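Local coordinates for protein pentafunctional AROM polypeptide (Schizosaccharomyces pombe, PDB 5SWV) that probably carries out the dehydroquinate dehydratase and shikimate dehydrogenase steps of the shikimate pathway, as part of the pentafunctional AROM enzyme, at residues A[355-360]-A[381-386]; A[96-101]-A[124-129]. All blocks are in the same frame, centred on the assembly; numbering follows the deposited sequence.

How the interactions relate
Interaction 2 comes first along the chain, and its segments are complete before interaction 1 begins. Interaction 2 joins helices 94-106 and 120-128 on the outside of the barrel built on the eight-stranded parallel sheet. Interaction 1 joins helix 353-364 to the start of helix 382-393, which follows strand 374-378 of the six-stranded parallel sheet. The two share no helix, strand or sheet. The centres of interactions 1 and 2 are 44 Å apart and their nearest atoms about 27 Å apart, on opposite sides of the chain's centre. Interaction 2 lies in the dehydroquinase barrel and interaction 1 in the shikimate dehydrogenase part, so the two contacts belong to different enzyme units of one polypeptide.

Interaction 1 (A[355-360]-A[381-386]); sequences RGIYDT and GGTSRA
The CA atoms of Ile357 on helix 353-364 and Ala386 on helix 382-393 lie 7.7 Å apart, the nearest CA pair between 355-360 and 381-386. Ile357 carries the contact almost alone. With CG1 beside the backbone N and CD1 extended beyond it (chi2 170°), the end of the longer branch reaches helix 382-393. Ile357 CD1 lies 3.9 Å from Ala386 C and 4.1 Å from Ala386 CB. Ile357 CD1 also lies 4.1 Å from Thr383 O and comes within 4.3 Å of Thr383 CG2. Thr383 and Ala386 are three residues apart, so CD1 rests on one helical turn. The methyl meets backbone as well as side chains, in a small, buried van der Waals contact. Ile357 continues along the same helix onto Ala387 and Ser390.

Two polar features lie within the segments. Arg355 holds Asp359 side-on, one turn away: Arg355 NE bonds Asp359 OD1 at 2.9 Å, nearly straight at 170°, and NH2 bonds OD2. This pair lies beside helix 500-516, where Asp359 touches Arg506. Near the start of helix 382-393, Ser384 OG bonds Gly381 O at 2.9 Å.

Gly381 lies in the glycine-rich turn that follows strand 374-378 and leads into helix 382-393. That strand-turn-helix is characteristic of the Rossmann-like nucleotide-binding domain of shikimate dehydrogenases, where such a turn probably faces the NADP cofactor.

Interaction 2 (A[96-101]-A[124-129]); sequences EAKELM and NILYQH
Apolar packing between Met101 and Leu126 forms the buried part of this contact. The two side chains run at about a right angle. Leu126 sends its two methyls to different parts of the methionine. Leu126 CD1 meets Met101 CE at 3.6 Å and lies 3.9 Å from Met101 SD. Leu126 CD2 meets Met101 CB, also at 3.6 Å. The methionine chain is straight at chi2 (180°) and bends at chi3 (-80°), which turns CE onto the leucine. Both residues also rest on Val114 of strand 111-115.

The partly exposed side of the contact is formed by the aliphatic part of Lys98. Lys98 CD lies 4.2 Å from Ile125 CG2. The chain then bends at its last two torsions, and NZ makes a long, weak ion pair with Glu95. Backbone is touched too: Leu126 CD2 lies 3.7 Å from Lys98 O.

The side-chain hydrogen bonds found here lie within 124-129. Gln128 NE2 donates to Asn124 OD1 one turn back. His129, the first residue past the helix, bonds Ile125 O through its backbone N and through ND1. The ring bond, His129 ND1 to Ile125 O, is 2.7 Å long and folds the imidazole back onto the last turn.

The axes of the short segments 96-101 and 124-128 approach to 10.4 Å, with their N-to-C directions 9° apart. Neighbouring parallel helices packed outside consecutive parallel strands are characteristic of the TIM barrel, the fold of type I dehydroquinases.

Interaction 1 (A[355-360]-A[381-386])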
ATOM      1  N   ARG A 355      -5.988  -7.876  -8.673  1.00 32.18           N
ATOM      2  CA  ARG A 355      -4.984  -7.538  -7.678  1.00 32.02           C
ATOM      3  C   ARG A 355      -4.312  -8.795  -7.127  1.00 32.27           C
ATOM      4  O   ARG A 355      -3.124  -8.773  -6.808  1.00 32.26           O
ATOM      5  CB  ARG A 355      -5.603  -6.723  -6.538  1.00 32.08           C
ATOM      6  CG  ARG A 355      -6.138  -5.355  -6.965  1.00 32.40           C
ATOM      7  CD  ARG A 355      -5.021  -4.370  -7.309  1.00 32.26           C
ATOM      8  NE  ARG A 355      -4.166  -4.289  -6.148  1.00 32.50           N
ATOM      9  CZ  ARG A 355      -4.446  -3.590  -5.058  1.00 32.63           C
ATOM     10  NH1 ARG A 355      -5.521  -2.815  -4.982  1.00 32.81           N
ATOM     11  NH2 ARG A 355      -3.623  -3.649  -4.033  1.00 33.21           N
ATOM     12  N   GLY A 356      -5.061  -9.891  -7.029  1.00 32.25           N
ATOM     13  CA  GLY A 356      -4.490 -11.174  -6.660  1.00 32.39           C
ATOM     14  C   GLY A 356      -3.317 -11.559  -7.547  1.00 32.56           C
ATOM     15  O   GLY A 356      -2.333 -12.142  -7.072  1.00 32.84           O
ATOM     16  N   ILE A 357      -3.426 -11.226  -8.833  1.00 32.18           N
ATOM     17  CA  ILE A 357      -2.366 -11.480  -9.804  1.00 32.00           C
ATOM     18  C   ILE A 357      -1.296 -10.415  -9.703  1.00 30.95           C
ATOM     19  O   ILE A 357      -0.145 -10.718  -9.456  1.00 30.93           O
ATOM     20  CB  ILE A 357      -2.921 -11.540 -11.238  1.00 33.02           C
ATOM     21  CG1 ILE A 357      -3.974 -12.666 -11.333  1.00 33.87           C
ATOM     22  CG2 ILE A 357      -1.795 -11.786 -12.241  1.00 33.30           C
ATOM     23  CD1 ILE A 357      -4.765 -12.673 -12.619  1.00 34.06           C
ATOM     24  N   TYR A 358      -1.694  -9.167  -9.872  1.00 30.16           N
ATOM     25  CA  TYR A 358      -0.773  -8.060  -9.845  1.00 30.12           C
ATOM     26  C   TYR A 358       0.086  -8.028  -8.593  1.00 30.52           C
ATOM     27  O   TYR A 358       1.307  -8.005  -8.685  1.00 30.29           O
ATOM     28  CB  TYR A 358      -1.534  -6.741  -9.979  1.00 30.27           C
ATOM     29  CG  TYR A 358      -0.620  -5.555 -10.030  1.00 30.38           C
ATOM     30  CD1 TYR A 358      -0.224  -4.921  -8.865  1.00 30.63           C
ATOM     31  CD2 TYR A 358      -0.109  -5.093 -11.243  1.00 30.33           C
ATOM     32  CE1 TYR A 358       0.647  -3.842  -8.900  1.00 31.40           C
ATOM     33  CE2 TYR A 358       0.750  -4.009 -11.297  1.00 30.54           C
ATOM     34  CZ  TYR A 358       1.131  -3.389 -10.122  1.00 31.30           C
ATOM     35  OH  TYR A 358       1.990  -2.327 -10.130  1.00 31.63           O
ATOM     36  N   ASP A 359      -0.556  -8.023  -7.427  1.00 31.42           N
ATOM     37  CA  ASP A 359       0.147  -7.865  -6.144  1.00 31.96           C
ATOM     38  C   ASP A 359       1.067  -9.048  -5.825  1.00 32.76           C
ATOM     39  O   ASP A 359       2.053  -8.896  -5.084  1.00 33.51           O
ATOM     40  CB  ASP A 359      -0.826  -7.729  -4.964  1.00 32.29           C
ATOM     41  CG  ASP A 359      -1.697  -6.474  -5.010  1.00 32.55           C
ATOM     42  OD1 ASP A 359      -1.592  -5.624  -5.924  1.00 32.52           O
ATOM     43  OD2 ASP A 359      -2.517  -6.341  -4.078  1.00 32.81           O
ATOM     44  N   THR A 360       0.724 -10.231  -6.331  1.00 32.91           N
ATOM     45  CA  THR A 360       1.551 -11.414  -6.119  1.00 33.41           C
ATOM     46  C   THR A 360       2.895 -11.237  -6.832  1.00 34.94           C
ATOM     47  O   THR A 360       3.938 -11.434  -6.226  1.00 35.45           O
ATOM     48  CB  THR A 360       0.827 -12.684  -6.590  1.00 32.77           C
ATOM     49  OG1 THR A 360      -0.349 -12.859  -5.806  1.00 32.07           O
ATOM     50  CG2 THR A 360       1.699 -13.905  -6.437  1.00 33.05           C
ATOM     51  N   GLY A 381     -10.540 -17.735 -20.019  1.00 31.94           N
ATOM     52  CA  GLY A 381     -11.709 -17.360 -19.235  1.00 31.68           C
ATOM     53  C   GLY A 381     -11.585 -15.952 -18.702  1.00 31.35           C
ATOM     54  O   GLY A 381     -10.732 -15.159 -19.133  1.00 31.07           O
ATOM     55  N   GLY A 382     -12.447 -15.645 -17.743  1.00 31.37           N
ATOM     56  CA  GLY A 382     -12.398 -14.364 -17.046  1.00 30.90           C
ATOM     57  C   GLY A 382     -11.068 -14.059 -16.404  1.00 30.31           C
ATOM     58  O   GLY A 382     -10.607 -12.931 -16.455  1.00 29.88           O
ATOM     59  N   THR A 383     -10.449 -15.067 -15.808  1.00 30.29           N
ATOM     60  CA  THR A 383      -9.221 -14.855 -15.071  1.00 31.24           C
ATOM     61  C   THR A 383      -8.076 -14.491 -16.023  1.00 32.77           C
ATOM     62  O   THR A 383      -7.243 -13.659 -15.687  1.00 33.24           O
ATOM     63  CB  THR A 383      -8.852 -16.074 -14.191  1.00 31.06           C
ATOM     64  OG1 THR A 383      -9.906 -16.345 -13.274  1.00 30.31           O
ATOM     65  CG2 THR A 383      -7.614 -15.799 -13.360  1.00 31.30           C
ATOM     66  N   SER A 384      -8.050 -15.081 -17.215  1.00 34.21           N
ATOM     67  CA  SER A 384      -6.999 -14.770 -18.188  1.00 35.28           C
ATOM     68  C   SER A 384      -6.999 -13.307 -18.585  1.00 35.75           C
ATOM     69  O   SER A 384      -5.948 -12.752 -18.909  1.00 36.27           O
ATOM     70  CB  SER A 384      -7.119 -15.624 -19.456  1.00 35.66           C
ATOM     71  OG  SER A 384      -8.113 -15.105 -20.327  1.00 36.18           O
ATOM     72  N   ARG A 385      -8.170 -12.690 -18.565  1.00 36.56           N
ATOM     73  CA  ARG A 385      -8.271 -11.278 -18.934  1.00 37.99           C
ATOM     74  C   ARG A 385      -7.647 -10.386 -17.882  1.00 36.52           C
ATOM     75  O   ARG A 385      -6.939  -9.439 -18.222  1.00 35.89           O
ATOM     76  CB  ARG A 385      -9.716 -10.876 -19.147  1.00 40.66           C
ATOM     77  CG  ARG A 385     -10.402 -11.790 -20.146  1.00 44.13           C
ATOM     78  CD  ARG A 385     -11.663 -11.185 -20.706  1.00 47.25           C
ATOM     79  NE  ARG A 385     -12.574 -10.750 -19.647  1.00 49.56           N
ATOM     80  CZ  ARG A 385     -13.792 -10.264 -19.870  1.00 52.22           C
ATOM     81  NH1 ARG A 385     -14.269 -10.180 -21.130  1.00 52.21           N
ATOM     82  NH2 ARG A 385     -14.542  -9.880 -18.824  1.00 52.33           N
ATOM     83  N   ALA A 386      -7.917 -10.694 -16.610  1.00 35.15           N
ATOM     84  CA  ALA A 386      -7.281 -10.007 -15.489  1.00 34.02           C
ATOM     85  C   ALA A 386      -5.771 -10.198 -15.525  1.00 33.07           C
ATOM     86  O   ALA A 386      -5.010  -9.256 -15.267  1.00 32.71           O
ATOM     87  CB  ALA A 386      -7.835 -10.515 -14.180  1.00 34.39           C
TER

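Interaction 2 (A[96-101]-A[124-129])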
ATOM      1  N   GLU A  96      25.607  21.096   6.104  1.00 35.84           N
ATOM      2  CA  GLU A  96      25.608  19.667   5.819  1.00 36.23           C
ATOM      3  C   GLU A  96      24.174  19.109   5.710  1.00 35.58           C
ATOM      4  O   GLU A  96      23.887  18.234   4.886  1.00 34.75           O
ATOM      5  CB  GLU A  96      26.427  18.910   6.869  1.00 36.76           C
ATOM      6  CG  GLU A  96      27.937  19.143   6.807  1.00 37.64           C
ATOM      7  CD  GLU A  96      28.454  20.460   7.427  1.00 38.91           C
ATOM      8  OE1 GLU A  96      27.795  21.101   8.299  1.00 38.70           O
ATOM      9  OE2 GLU A  96      29.577  20.857   7.032  1.00 40.15           O
ATOM     10  N   ALA A  97      23.278  19.639   6.530  1.00 35.20           N
ATOM     11  CA  ALA A  97      21.861  19.320   6.427  1.00 35.17           C
ATOM     12  C   ALA A  97      21.279  19.795   5.105  1.00 35.68           C
ATOM     13  O   ALA A  97      20.581  19.047   4.420  1.00 35.36           O
ATOM     14  CB  ALA A  97      21.106  19.952   7.574  1.00 35.12           C
ATOM     15  N   LYS A  98      21.574  21.043   4.750  1.00 36.72           N
ATOM     16  CA  LYS A  98      21.093  21.633   3.486  1.00 37.02           C
ATOM     17  C   LYS A  98      21.534  20.817   2.289  1.00 36.12           C
ATOM     18  O   LYS A  98      20.716  20.481   1.435  1.00 35.28           O
ATOM     19  CB  LYS A  98      21.601  23.056   3.346  1.00 37.99           C
ATOM     20  CG  LYS A  98      21.325  23.712   2.006  1.00 38.82           C
ATOM     21  CD  LYS A  98      21.484  25.225   2.102  1.00 40.09           C
ATOM     22  CE  LYS A  98      22.923  25.670   2.341  1.00 40.72           C
ATOM     23  NZ  LYS A  98      23.653  25.716   1.053  1.00 41.27           N
ATOM     24  N   GLU A  99      22.824  20.491   2.261  1.00 35.65           N
ATOM     25  CA  GLU A  99      23.379  19.627   1.231  1.00 35.93           C
ATOM     26  C   GLU A  99      22.614  18.324   1.146  1.00 35.83           C
ATOM     27  O   GLU A  99      22.293  17.888   0.050  1.00 37.05           O
ATOM     28  CB  GLU A  99      24.841  19.314   1.499  1.00 36.90           C
ATOM     29  CG  GLU A  99      25.543  18.655   0.321  1.00 38.05           C
ATOM     30  CD  GLU A  99      26.936  18.121   0.646  1.00 39.29           C
ATOM     31  OE1 GLU A  99      27.244  17.888   1.849  1.00 39.91           O
ATOM     32  OE2 GLU A  99      27.718  17.920  -0.322  1.00 39.91           O
ATOM     33  N   LEU A 100      22.314  17.708   2.290  1.00 35.41           N
ATOM     34  CA  LEU A 100      21.595  16.431   2.299  1.00 34.82           C
ATOM     35  C   LEU A 100      20.166  16.575   1.794  1.00 34.06           C
ATOM     36  O   LEU A 100      19.698  15.744   1.014  1.00 33.55           O
ATOM     37  CB  LEU A 100      21.606  15.768   3.687  1.00 35.19           C
ATOM     38  CG  LEU A 100      22.881  14.976   4.051  1.00 35.80           C
ATOM     39  CD1 LEU A 100      23.033  14.802   5.566  1.00 35.77           C
ATOM     40  CD2 LEU A 100      22.918  13.620   3.356  1.00 35.55           C
ATOM     41  N   MET A 101      19.485  17.628   2.218  1.00 33.51           N
ATOM     42  CA  MET A 101      18.093  17.820   1.827  1.00 33.43           C
ATOM     43  C   MET A 101      17.966  18.133   0.334  1.00 32.90           C
ATOM     44  O   MET A 101      17.058  17.646  -0.328  1.00 31.95           O
ATOM     45  CB  MET A 101      17.422  18.898   2.701  1.00 34.06           C
ATOM     46  CG  MET A 101      17.186  18.440   4.138  1.00 34.05           C
ATOM     47  SD  MET A 101      16.404  19.668   5.210  1.00 34.98           S
ATOM     48  CE  MET A 101      17.766  20.730   5.661  1.00 35.00           C
ATOM     49  N   ASN A 124      14.809  29.005   2.280  1.00 35.13           N
ATOM     50  CA  ASN A 124      14.526  29.536   0.947  1.00 35.54           C
ATOM     51  C   ASN A 124      15.259  28.787  -0.170  1.00 36.16           C
ATOM     52  O   ASN A 124      14.653  28.382  -1.164  1.00 36.51           O
ATOM     53  CB  ASN A 124      14.907  31.012   0.909  1.00 36.15           C
ATOM     54  CG  ASN A 124      14.410  31.722  -0.333  1.00 36.07           C
ATOM     55  OD1 ASN A 124      13.299  31.502  -0.805  1.00 36.57           O
ATOM     56  ND2 ASN A 124      15.219  32.609  -0.836  1.00 35.72           N
ATOM     57  N   ILE A 125      16.563  28.593  -0.006  1.00 36.06           N
ATOM     58  CA  ILE A 125      17.325  27.799  -0.964  1.00 35.90           C
ATOM     59  C   ILE A 125      16.699  26.412  -1.165  1.00 36.30           C
ATOM     60  O   ILE A 125      16.609  25.935  -2.292  1.00 36.17           O
ATOM     61  CB  ILE A 125      18.781  27.661  -0.525  1.00 35.71           C
ATOM     62  CG1 ILE A 125      19.494  29.000  -0.698  1.00 36.14           C
ATOM     63  CG2 ILE A 125      19.503  26.583  -1.326  1.00 35.53           C
ATOM     64  CD1 ILE A 125      20.780  29.115   0.104  1.00 36.37           C
ATOM     65  N   LEU A 126      16.279  25.765  -0.083  1.00 36.80           N
ATOM     66  CA  LEU A 126      15.628  24.463  -0.198  1.00 37.32           C
ATOM     67  C   LEU A 126      14.290  24.608  -0.892  1.00 37.92           C
ATOM     68  O   LEU A 126      13.934  23.775  -1.713  1.00 38.43           O
ATOM     69  CB  LEU A 126      15.428  23.803   1.162  1.00 37.48           C
ATOM     70  CG  LEU A 126      16.700  23.422   1.937  1.00 38.01           C
ATOM     71  CD1 LEU A 126      16.382  23.130   3.407  1.00 37.58           C
ATOM     72  CD2 LEU A 126      17.420  22.246   1.287  1.00 37.87           C
ATOM     73  N   TYR A 127      13.549  25.662  -0.564  1.00 38.80           N
ATOM     74  CA  TYR A 127      12.274  25.952  -1.242  1.00 39.24           C
ATOM     75  C   TYR A 127      12.482  26.173  -2.745  1.00 39.07           C
ATOM     76  O   TYR A 127      11.812  25.545  -3.559  1.00 39.06           O
ATOM     77  CB  TYR A 127      11.580  27.162  -0.597  1.00 40.04           C
ATOM     78  CG  TYR A 127      10.356  27.632  -1.338  1.00 40.90           C
ATOM     79  CD1 TYR A 127       9.152  26.950  -1.228  1.00 41.02           C
ATOM     80  CD2 TYR A 127      10.403  28.762  -2.160  1.00 41.85           C
ATOM     81  CE1 TYR A 127       8.029  27.375  -1.909  1.00 41.49           C
ATOM     82  CE2 TYR A 127       9.279  29.193  -2.845  1.00 42.01           C
ATOM     83  CZ  TYR A 127       8.101  28.490  -2.712  1.00 42.07           C
ATOM     84  OH  TYR A 127       6.984  28.893  -3.385  1.00 43.73           O
ATOM     85  N   GLN A 128      13.440  27.024  -3.108  1.00 39.02           N
ATOM     86  CA  GLN A 128      13.743  27.281  -4.521  1.00 38.81           C
ATOM     87  C   GLN A 128      14.069  25.996  -5.312  1.00 38.27           C
ATOM     88  O   GLN A 128      13.767  25.929  -6.485  1.00 37.80           O
ATOM     89  CB  GLN A 128      14.868  28.322  -4.687  1.00 39.16           C
ATOM     90  CG  GLN A 128      14.570  29.732  -4.159  1.00 40.08           C
ATOM     91  CD  GLN A 128      13.300  30.381  -4.731  1.00 40.58           C
ATOM     92  OE1 GLN A 128      12.926  30.153  -5.874  1.00 40.87           O
ATOM     93  NE2 GLN A 128      12.642  31.202  -3.926  1.00 40.76           N
ATOM     94  N   HIS A 129      14.640  24.974  -4.671  1.00 38.28           N
ATOM     95  CA  HIS A 129      15.021  23.741  -5.367  1.00 38.59           C
ATOM     96  C   HIS A 129      14.060  22.577  -5.173  1.00 39.53           C
ATOM     97  O   HIS A 129      14.380  21.461  -5.550  1.00 39.49           O
ATOM     98  CB  HIS A 129      16.427  23.327  -4.945  1.00 38.70           C
ATOM     99  CG  HIS A 129      17.483  24.309  -5.347  1.00 39.67           C
ATOM    100  ND1 HIS A 129      17.608  25.552  -4.756  1.00 40.01           N
ATOM    101  CD2 HIS A 129      18.447  24.242  -6.296  1.00 40.22           C
ATOM    102  CE1 HIS A 129      18.604  26.207  -5.324  1.00 40.85           C
ATOM    103  NE2 HIS A 129      19.131  25.435  -6.261  1.00 41.21           N
TER